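PDB 4HT4: nicking enzyme from Staphylococcus aureus, which probably nicks plasmid DNA as a relaxase to start conjugative transfer of antibiotic resistance, this chain being its N-terminal MobA/MobL-family part. Local coordinates for residues K44-S49 and D118-K123; I86-P91 and A131-T136. The protein carries 1 engineered substitution. All coordinates share one frame; numbering follows the deposited sequence.

Interaction 1 (K44-S49 and D118-K123); sequences KQCDYS and DLNIHK. With NI (nickel (II) ion), chain C.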
ATOM      1  N   LYS A  44     -15.959   5.798   8.423  1.00 93.49           N
ATOM      2  CA  LYS A  44     -14.609   6.240   8.747  1.00 78.20           C
ATOM      3  C   LYS A  44     -14.202   7.392   7.837  1.00 91.33           C
ATOM      4  O   LYS A  44     -14.981   7.822   6.986  1.00 88.35           O
ATOM      5  CB  LYS A  44     -13.618   5.085   8.610  1.00 74.49           C
ATOM      6  CG  LYS A  44     -13.854   3.947   9.588  1.00 76.66           C
ATOM      7  CD  LYS A  44     -13.646   4.404  11.021  1.00 70.93           C
ATOM      8  CE  LYS A  44     -13.808   3.251  11.999  1.00 74.87           C
ATOM      9  NZ  LYS A  44     -13.564   3.677  13.406  1.00 82.84           N
ATOM     10  N   GLN A  45     -12.982   7.888   8.015  1.00 91.43           N
ATOM     11  CA  GLN A  45     -12.505   9.017   7.225  1.00 81.53           C
ATOM     12  C   GLN A  45     -11.482   8.602   6.168  1.00 75.54           C
ATOM     13  O   GLN A  45     -10.633   7.744   6.407  1.00 68.22           O
ATOM     14  CB  GLN A  45     -11.939  10.115   8.133  1.00 88.98           C
ATOM     15  CG  GLN A  45     -10.679   9.731   8.896  1.00 91.11           C
ATOM     16  CD  GLN A  45      -9.409  10.088   8.147  1.00 83.19           C
ATOM     17  OE1 GLN A  45      -9.439  10.837   7.170  1.00 75.38           O
ATOM     18  NE2 GLN A  45      -8.282   9.553   8.604  1.00 70.93           N
ATOM     19  N   CYS A  46     -11.582   9.219   4.994  1.00 67.39           N
ATOM     20  CA  CYS A  46     -10.664   8.961   3.892  1.00 67.67           C
ATOM     21  C   CYS A  46     -10.789  10.076   2.866  1.00 74.53           C
ATOM     22  O   CYS A  46     -11.873  10.318   2.336  1.00 87.43           O
ATOM     23  CB  CYS A  46     -10.966   7.613   3.236  1.00 72.87           C
ATOM     24  SG  CYS A  46      -9.835   7.172   1.896  1.00 77.37           S
ATOM     25  N   ASP A  47      -9.679  10.752   2.587  1.00 75.88           N
ATOM     26  CA  ASP A  47      -9.703  11.917   1.708  1.00 77.70           C
ATOM     27  C   ASP A  47      -9.292  11.599   0.271  1.00 63.18           C
ATOM     28  O   ASP A  47      -9.609  12.351  -0.651  1.00 57.10           O
ATOM     29  CB  ASP A  47      -8.828  13.034   2.284  1.00 69.23           C
ATOM     30  CG  ASP A  47      -9.221  13.406   3.701  1.00 75.85           C
ATOM     31  OD1 ASP A  47     -10.212  14.147   3.871  1.00 84.60           O
ATOM     32  OD2 ASP A  47      -8.537  12.958   4.645  1.00 71.16           O
ATOM     33  N   TYR A  48      -8.590  10.487   0.081  1.00 67.64           N
ATOM     34  CA  TYR A  48      -8.208  10.060  -1.261  1.00 72.16           C
ATOM     35  C   TYR A  48      -7.989   8.552  -1.332  1.00 76.22           C
ATOM     36  O   TYR A  48      -7.344   7.967  -0.462  1.00 66.37           O
ATOM     37  CB  TYR A  48      -6.950  10.796  -1.725  1.00 69.38           C
ATOM     38  CG  TYR A  48      -6.599  10.553  -3.175  1.00 66.42           C
ATOM     39  CD1 TYR A  48      -7.181  11.307  -4.185  1.00 64.02           C
ATOM     40  CD2 TYR A  48      -5.683   9.574  -3.535  1.00 70.79           C
ATOM     41  CE1 TYR A  48      -6.863  11.091  -5.513  1.00 68.89           C
ATOM     42  CE2 TYR A  48      -5.358   9.350  -4.861  1.00 67.72           C
ATOM     43  CZ  TYR A  48      -5.951  10.112  -5.845  1.00 65.73           C
ATOM     44  OH  TYR A  48      -5.633   9.895  -7.167  1.00 68.48           O
ATOM     45  N   SER A  49      -8.532   7.930  -2.374  1.00 73.40           N
ATOM     46  CA  SER A  49      -8.374   6.496  -2.579  1.00 64.06           C
ATOM     47  C   SER A  49      -8.105   6.180  -4.042  1.00 63.78           C
ATOM     48  O   SER A  49      -8.731   6.750  -4.936  1.00 67.46           O
ATOM     49  CB  SER A  49      -9.615   5.741  -2.102  1.00 60.01           C
ATOM     50  OG  SER A  49      -9.752   5.824  -0.696  1.00 78.09           O
ATOM     51  N   ASP A 118      -3.020  -0.470  -3.109  1.00 54.75           N
ATOM     52  CA  ASP A 118      -4.261   0.166  -2.695  1.00 63.69           C
ATOM     53  C   ASP A 118      -3.928   1.401  -1.867  1.00 65.06           C
ATOM     54  O   ASP A 118      -3.735   1.311  -0.653  1.00 57.60           O
ATOM     55  CB  ASP A 118      -5.112  -0.803  -1.875  1.00 63.85           C
ATOM     56  CG  ASP A 118      -6.565  -0.373  -1.782  1.00 69.34           C
ATOM     57  OD1 ASP A 118      -6.850   0.833  -1.942  1.00 67.08           O
ATOM     58  OD2 ASP A 118      -7.425  -1.245  -1.544  1.00 71.26           O
ATOM     59  N   LEU A 119      -3.862   2.552  -2.528  1.00 64.95           N
ATOM     60  CA  LEU A 119      -3.462   3.792  -1.873  1.00 61.98           C
ATOM     61  C   LEU A 119      -4.634   4.502  -1.210  1.00 61.78           C
ATOM     62  O   LEU A 119      -5.657   4.766  -1.844  1.00 65.70           O
ATOM     63  CB  LEU A 119      -2.792   4.733  -2.875  1.00 71.47           C
ATOM     64  CG  LEU A 119      -2.409   6.114  -2.340  1.00 67.45           C
ATOM     65  CD1 LEU A 119      -1.333   5.998  -1.271  1.00 49.56           C
ATOM     66  CD2 LEU A 119      -1.953   7.019  -3.472  1.00 61.16           C
ATOM     67  N   ASN A 120      -4.476   4.809   0.074  1.00 61.36           N
ATOM     68  CA  ASN A 120      -5.477   5.563   0.818  1.00 65.75           C
ATOM     69  C   ASN A 120      -4.825   6.615   1.706  1.00 70.43           C
ATOM     70  O   ASN A 120      -3.974   6.297   2.537  1.00 68.75           O
ATOM     71  CB  ASN A 120      -6.342   4.629   1.664  1.00 75.44           C
ATOM     72  CG  ASN A 120      -6.973   3.520   0.849  1.00 68.94           C
ATOM     73  OD1 ASN A 120      -6.512   2.379   0.871  1.00 62.24           O
ATOM     74  ND2 ASN A 120      -8.027   3.851   0.114  1.00 63.21           N
ATOM     75  N   ILE A 121      -5.228   7.867   1.527  1.00 71.58           N
ATOM     76  CA  ILE A 121      -4.651   8.969   2.287  1.00 66.52           C
ATOM     77  C   ILE A 121      -5.563   9.415   3.426  1.00 71.44           C
ATOM     78  O   ILE A 121      -6.733   9.734   3.210  1.00 71.09           O
ATOM     79  CB  ILE A 121      -4.345  10.170   1.383  1.00 64.42           C
ATOM     80  CG1 ILE A 121      -3.420   9.749   0.241  1.00 69.39           C
ATOM     81  CG2 ILE A 121      -3.719  11.293   2.190  1.00 68.12           C
ATOM     82  CD1 ILE A 121      -3.062  10.874  -0.696  1.00 63.26           C
ATOM     83  N   HIS A 122      -5.014   9.441   4.636  1.00 70.97           N
ATOM     84  CA  HIS A 122      -5.774   9.822   5.819  1.00 74.64           C
ATOM     85  C   HIS A 122      -5.517  11.258   6.244  1.00 79.10           C
ATOM     86  O   HIS A 122      -4.468  11.826   5.939  1.00 64.13           O
ATOM     87  CB  HIS A 122      -5.430   8.906   6.990  1.00 71.74           C
ATOM     88  CG  HIS A 122      -6.058   7.552   6.910  1.00 70.85           C
ATOM     89  ND1 HIS A 122      -5.837   6.574   7.855  1.00 62.23           N
ATOM     90  CD2 HIS A 122      -6.902   7.014   5.998  1.00 71.62           C
ATOM     91  CE1 HIS A 122      -6.524   5.491   7.531  1.00 76.82           C
ATOM     92  NE2 HIS A 122      -7.174   5.732   6.407  1.00 69.85           N
ATOM     93  N   LYS A 123      -6.492  11.811   6.963  1.00 80.15           N
ATOM     94  CA  LYS A 123      -6.423  13.122   7.620  1.00 78.02           C
ATOM     95  C   LYS A 123      -5.490  14.181   7.029  1.00 78.32           C
ATOM     96  O   LYS A 123      -4.521  14.593   7.667  1.00 67.57           O
ATOM     97  CB  LYS A 123      -6.150  12.957   9.124  1.00 74.39           C
ATOM     98  CG  LYS A 123      -4.998  12.025   9.465  1.00 69.98           C
ATOM     99  CD  LYS A 123      -4.734  11.997  10.963  1.00 75.08           C
ATOM    100  CE  LYS A 123      -5.935  11.483  11.737  1.00 64.55           C
ATOM    101  NZ  LYS A 123      -5.662  11.435  13.200  1.00 64.18           N
TER
HETATM  102 NI    NI C 201      -4.501   6.015   9.254  0.99 67.62          NI
HETATM  103  O   HOH W   1      -3.467   5.893  10.919  1.00 71.29           O
HETATM  104  O   HOH W   2      -5.900   4.658   9.544  0.65 73.56           O

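Interaction 2 (I86-P91 and A131-T136); sequences IIIGLP and AHLLCT. With NI (nickel (II) ion), chain C; nucleotides of chain B.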
ATOM      1  N   ILE A  86       2.164  -0.501   3.998  1.00 60.16           N
ATOM      2  CA  ILE A  86       3.189   0.514   4.181  1.00 56.52           C
ATOM      3  C   ILE A  86       2.540   1.861   4.450  1.00 59.44           C
ATOM      4  O   ILE A  86       1.836   2.399   3.593  1.00 64.17           O
ATOM      5  CB  ILE A  86       4.088   0.641   2.943  1.00 58.50           C
ATOM      6  CG1 ILE A  86       4.890  -0.641   2.729  1.00 59.24           C
ATOM      7  CG2 ILE A  86       5.024   1.829   3.087  1.00 58.86           C
ATOM      8  CD1 ILE A  86       5.805  -0.586   1.530  1.00 41.79           C
ATOM      9  N   ILE A  87       2.762   2.403   5.642  1.00 57.35           N
ATOM     10  CA  ILE A  87       2.265   3.738   5.944  1.00 67.80           C
ATOM     11  C   ILE A  87       3.412   4.741   5.949  1.00 61.82           C
ATOM     12  O   ILE A  87       4.518   4.441   6.403  1.00 66.84           O
ATOM     13  CB  ILE A  87       1.465   3.796   7.269  1.00 67.53           C
ATOM     14  CG1 ILE A  87       2.389   3.752   8.486  1.00 79.09           C
ATOM     15  CG2 ILE A  87       0.452   2.665   7.327  1.00 58.68           C
ATOM     16  CD1 ILE A  87       1.677   4.015   9.795  1.00 84.27           C
ATOM     17  N   ILE A  88       3.150   5.926   5.412  1.00 61.44           N
ATOM     18  CA  ILE A  88       4.173   6.958   5.314  1.00 66.73           C
ATOM     19  C   ILE A  88       3.656   8.296   5.819  1.00 63.43           C
ATOM     20  O   ILE A  88       2.503   8.656   5.587  1.00 67.48           O
ATOM     21  CB  ILE A  88       4.678   7.122   3.866  1.00 58.90           C
ATOM     22  CG1 ILE A  88       3.501   7.316   2.906  1.00 49.02           C
ATOM     23  CG2 ILE A  88       5.507   5.919   3.451  1.00 58.57           C
ATOM     24  CD1 ILE A  88       3.908   7.409   1.452  1.00 38.96           C
ATOM     25  N   GLY A  89       4.520   9.027   6.514  1.00 59.74           N
ATOM     26  CA  GLY A  89       4.173  10.346   7.006  1.00 62.64           C
ATOM     27  C   GLY A  89       4.280  11.382   5.906  1.00 61.34           C
ATOM     28  O   GLY A  89       5.302  11.477   5.229  1.00 60.83           O
ATOM     29  N   LEU A  90       3.216  12.157   5.723  1.00 56.46           N
ATOM     30  CA  LEU A  90       3.205  13.215   4.721  1.00 67.87           C
ATOM     31  C   LEU A  90       3.438  14.571   5.381  1.00 67.98           C
ATOM     32  O   LEU A  90       2.925  14.829   6.469  1.00 66.83           O
ATOM     33  CB  LEU A  90       1.875  13.218   3.965  1.00 72.77           C
ATOM     34  CG  LEU A  90       1.516  11.937   3.214  1.00 62.17           C
ATOM     35  CD1 LEU A  90       0.172  12.082   2.517  1.00 47.02           C
ATOM     36  CD2 LEU A  90       2.602  11.589   2.213  1.00 56.77           C
ATOM     37  N   PRO A  91       4.215  15.443   4.721  1.00 71.37           N
ATOM     38  CA  PRO A  91       4.505  16.791   5.228  1.00 74.91           C
ATOM     39  C   PRO A  91       3.234  17.623   5.373  1.00 77.12           C
ATOM     40  O   PRO A  91       2.509  17.812   4.396  1.00 79.30           O
ATOM     41  CB  PRO A  91       5.409  17.386   4.143  1.00 64.42           C
ATOM     42  CG  PRO A  91       5.142  16.568   2.923  1.00 71.68           C
ATOM     43  CD  PRO A  91       4.856  15.192   3.420  1.00 72.42           C
ATOM     44  N   ALA A 131      -0.361   8.250   4.740  1.00 65.99           N
ATOM     45  CA  ALA A 131      -0.909   7.479   3.634  1.00 69.76           C
ATOM     46  C   ALA A 131      -0.669   5.985   3.812  1.00 65.17           C
ATOM     47  O   ALA A 131       0.474   5.539   3.916  1.00 65.18           O
ATOM     48  CB  ALA A 131      -0.323   7.954   2.322  1.00 67.20           C
ATOM     49  N   HIS A 132      -1.753   5.217   3.840  1.00 73.27           N
ATOM     50  CA  HIS A 132      -1.660   3.768   3.946  1.00 68.66           C
ATOM     51  C   HIS A 132      -1.529   3.151   2.559  1.00 55.95           C
ATOM     52  O   HIS A 132      -2.217   3.559   1.624  1.00 62.07           O
ATOM     53  CB  HIS A 132      -2.901   3.203   4.636  1.00 58.35           C
ATOM     54  CG  HIS A 132      -3.184   3.813   5.973  1.00 58.53           C
ATOM     55  ND1 HIS A 132      -2.968   3.141   7.157  1.00 48.59           N
ATOM     56  CD2 HIS A 132      -3.672   5.029   6.313  1.00 62.88           C
ATOM     57  CE1 HIS A 132      -3.311   3.918   8.169  1.00 73.85           C
ATOM     58  NE2 HIS A 132      -3.743   5.069   7.685  1.00 72.05           N
ATOM     59  N   LEU A 133      -0.646   2.169   2.427  1.00 48.88           N
ATOM     60  CA  LEU A 133      -0.458   1.491   1.150  1.00 61.41           C
ATOM     61  C   LEU A 133      -0.553  -0.028   1.288  1.00 60.81           C
ATOM     62  O   LEU A 133       0.389  -0.679   1.739  1.00 52.93           O
ATOM     63  CB  LEU A 133       0.883   1.876   0.516  1.00 63.20           C
ATOM     64  CG  LEU A 133       1.023   3.270  -0.099  1.00 66.70           C
ATOM     65  CD1 LEU A 133       1.304   4.326   0.959  1.00 60.93           C
ATOM     66  CD2 LEU A 133       2.116   3.268  -1.156  1.00 55.18           C
ATOM     67  N   LEU A 134      -1.698  -0.583   0.902  1.00 58.86           N
ATOM     68  CA  LEU A 134      -1.881  -2.031   0.887  1.00 64.38           C
ATOM     69  C   LEU A 134      -1.334  -2.627  -0.402  1.00 61.67           C
ATOM     70  O   LEU A 134      -1.828  -2.335  -1.492  1.00 53.08           O
ATOM     71  CB  LEU A 134      -3.357  -2.395   1.043  1.00 68.02           C
ATOM     72  CG  LEU A 134      -3.834  -2.759   2.447  1.00 61.07           C
ATOM     73  CD1 LEU A 134      -5.305  -3.132   2.424  1.00 50.52           C
ATOM     74  CD2 LEU A 134      -3.003  -3.901   3.004  1.00 60.89           C
ATOM     75  N   CYS A 135      -0.317  -3.472  -0.269  1.00 66.52           N
ATOM     76  CA  CYS A 135       0.357  -4.047  -1.425  1.00 69.93           C
ATOM     77  C   CYS A 135       0.236  -5.567  -1.445  1.00 64.64           C
ATOM     78  O   CYS A 135       0.282  -6.218  -0.401  1.00 64.59           O
ATOM     79  CB  CYS A 135       1.831  -3.647  -1.420  1.00 67.05           C
ATOM     80  SG  CYS A 135       2.114  -1.868  -1.295  1.00 73.93           S
ATOM     81  N   THR A 136       0.084  -6.126  -2.642  1.00 67.99           N
ATOM     82  CA  THR A 136      -0.001  -7.572  -2.806  1.00 63.07           C
ATOM     83  C   THR A 136       1.350  -8.226  -2.535  1.00 62.58           C
ATOM     84  O   THR A 136       2.397  -7.601  -2.698  1.00 72.16           O
ATOM     85  CB  THR A 136      -0.476  -7.955  -4.218  1.00 55.41           C
ATOM     86  OG1 THR A 136       0.413  -7.397  -5.194  1.00 66.50           O
ATOM     87  CG2 THR A 136      -1.883  -7.431  -4.462  1.00 51.51           C
TER
HETATM   88 NI    NI C 201      -4.501   6.015   9.254  0.99 67.62          NI
ATOM     89  P    DG B  25       6.533  14.724  17.939  1.00 86.61           P
ATOM     90  OP1  DG B  25       7.313  15.940  17.612  1.00 95.23           O
ATOM     91  OP2  DG B  25       6.683  14.088  19.267  1.00 83.47           O
ATOM     92  O5'  DG B  25       4.984  15.041  17.714  1.00 74.55           O
ATOM     93  C5'  DG B  25       4.601  15.742  16.543  1.00 73.45           C
ATOM     94  C4'  DG B  25       3.182  15.400  16.139  1.00 66.89           C
ATOM     95  O4'  DG B  25       2.864  16.139  14.934  1.00 75.65           O
ATOM     96  C3'  DG B  25       2.961  13.951  15.744  1.00 85.21           C
ATOM     97  O3'  DG B  25       1.570  13.706  15.657  1.00 86.49           O
ATOM     98  C2'  DG B  25       3.572  13.983  14.354  1.00 82.83           C
ATOM     99  C1'  DG B  25       2.906  15.253  13.832  1.00 86.16           C
ATOM    100  N9   DG B  25       3.608  15.911  12.734  1.00 87.63           N
ATOM    101  C8   DG B  25       4.388  17.038  12.818  1.00 78.91           C
ATOM    102  N7   DG B  25       4.884  17.405  11.671  1.00 87.10           N
ATOM    103  C5   DG B  25       4.403  16.466  10.769  1.00 77.99           C
ATOM    104  C6   DG B  25       4.610  16.355   9.375  1.00 68.45           C
ATOM    105  O6   DG B  25       5.283  17.088   8.633  1.00 69.84           O
ATOM    106  N1   DG B  25       3.938  15.256   8.846  1.00 82.40           N
ATOM    107  C2   DG B  25       3.167  14.380   9.573  1.00 70.31           C
ATOM    108  N2   DG B  25       2.602  13.383   8.879  1.00 66.75           N
ATOM    109  N3   DG B  25       2.964  14.472  10.882  1.00 69.54           N
ATOM    110  C4   DG B  25       3.612  15.538  11.410  1.00 86.52           C
TER
HETATM  111  O   HOH W   1      -3.467   5.893  10.919  1.00 71.29           O
HETATM  112  O   HOH W   2      -5.900   4.658   9.544  0.65 73.56           O

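Interaction 1 (K44-S49 and D118-K123)
The carbonyl oxygen of Tyr48 takes two donors from the facing strand. Ile121 N gives it a nearly straight hydrogen bond of 2.9 Å, lying in the carbonyl plane. Asn120 CA adds a CH···O contact to the same Tyr48 O at 3.3 Å. One residue earlier, Asp47 N donates to Ile121 O at 3.2 Å, almost head-on to the carbonyl. These bonds join 118-123 to 44-49, which leads into the outermost strand 48-52 of the five-stranded antiparallel sheet.

Beyond the paired residues, Gln45 carries the contact. Its CG sits between the backbone N and the carbonyl carbon (chi1 66°), and the chain bends again at chi2 (92°). This folds the amide over towards the end of the other strand. Gln45 OE1 accepts Lys123 N at 3.1 Å, with the donor coming in from the side of the C=O. Gln45 NE2 lies 3.3 Å from His122 CB, and the amide crosses the imidazole with the planes 61° apart. His122 ND1 binds the nickel ion at 2.0 Å, a site completed by His130, His132 and two waters. His122 NE2 is hydrogen-bonded to Asn25 O, so both ring nitrogens are used and the ring's rotation is fixed.

On the face that carries Tyr48 and Ile121 the contact is apolar. Tyr48 CB packs on Ile121 CD1 at 4.0 Å. Helix 96-108 touches both residues, while Tyr48 OH bonds to Glu50.

Lys123 packs on a phosphate of the bound DNA. Because the amide of Gln45 grips Lys123 N and lies against His122, it is well placed to steady the peptide between a metal ligand and a residue at the DNA.

Interaction 2 (I86-P91 and A131-T136)
Strands 86-89 and 131-136 run antiparallel, their directions 158° apart, with Ile86 facing Leu133 and Ile88 facing Ala131 as hydrogen-bonded pairs. Ile86 N donates to Leu133 O at 2.9 Å; the return bond from Leu133 N to Ile86 O is weak because it is bent. Ile88 N gives 3.1 Å to Ala131 O, and Ala131 N gives 3.0 Å to Ile88 O.

Between them, Ile87 and His132 form a non-hydrogen-bonded pair. Their side chains lie side by side and point the same way, Ile87 CG2 coming to 3.5 Å from His132 ND1. His132 NE2 coordinates the nickel ion at 2.0 Å. On the other ring nitrogen, ND1 is hydrogen-bonded to Glu85, a second-shell residue that sets the turn of the ring. His130, Ala131 and His132 match the His-hydrophobic-His signature of HUH endonucleases, to which relaxases belong.

The opposite face is apolar. Ile88 CG1, between the backbone N and carbonyl carbon (chi1 52°), rests on Ala131 CB at 3.9 Å. Ile88 CD1 reaches on to Leu133 CD1. Trp168 and Trp172 of helix 162-182 pack beneath Ile86, Ile88 and Leu90. Just past the strand, Leu90 O accepts N1 of DG25 of chain B at 2.6 Å, and a weak bond from N2 of that guanine.

How the interactions relate
From the N terminus, 44-49 comes first, and 118-123 closes interaction 1 after 68 intervening residues. Segment 86-91 lies inside that span. Its partner 131-136 follows after 118-123, so the two loops cross rather than nest. Helix 96-108 belongs to both loops. Strands 117-122 and 130-136 are consecutive in the chain and adjacent in the sheet, and probable hydrogen bonds from His132 N to Asn120 O and from Asp118 N to Leu134 O join the two contacts. Together they tie four of the five strands, from 81-89 across to the outermost 48-52. The nickel ion and its two waters are common to both interactions, which each bring one ligand.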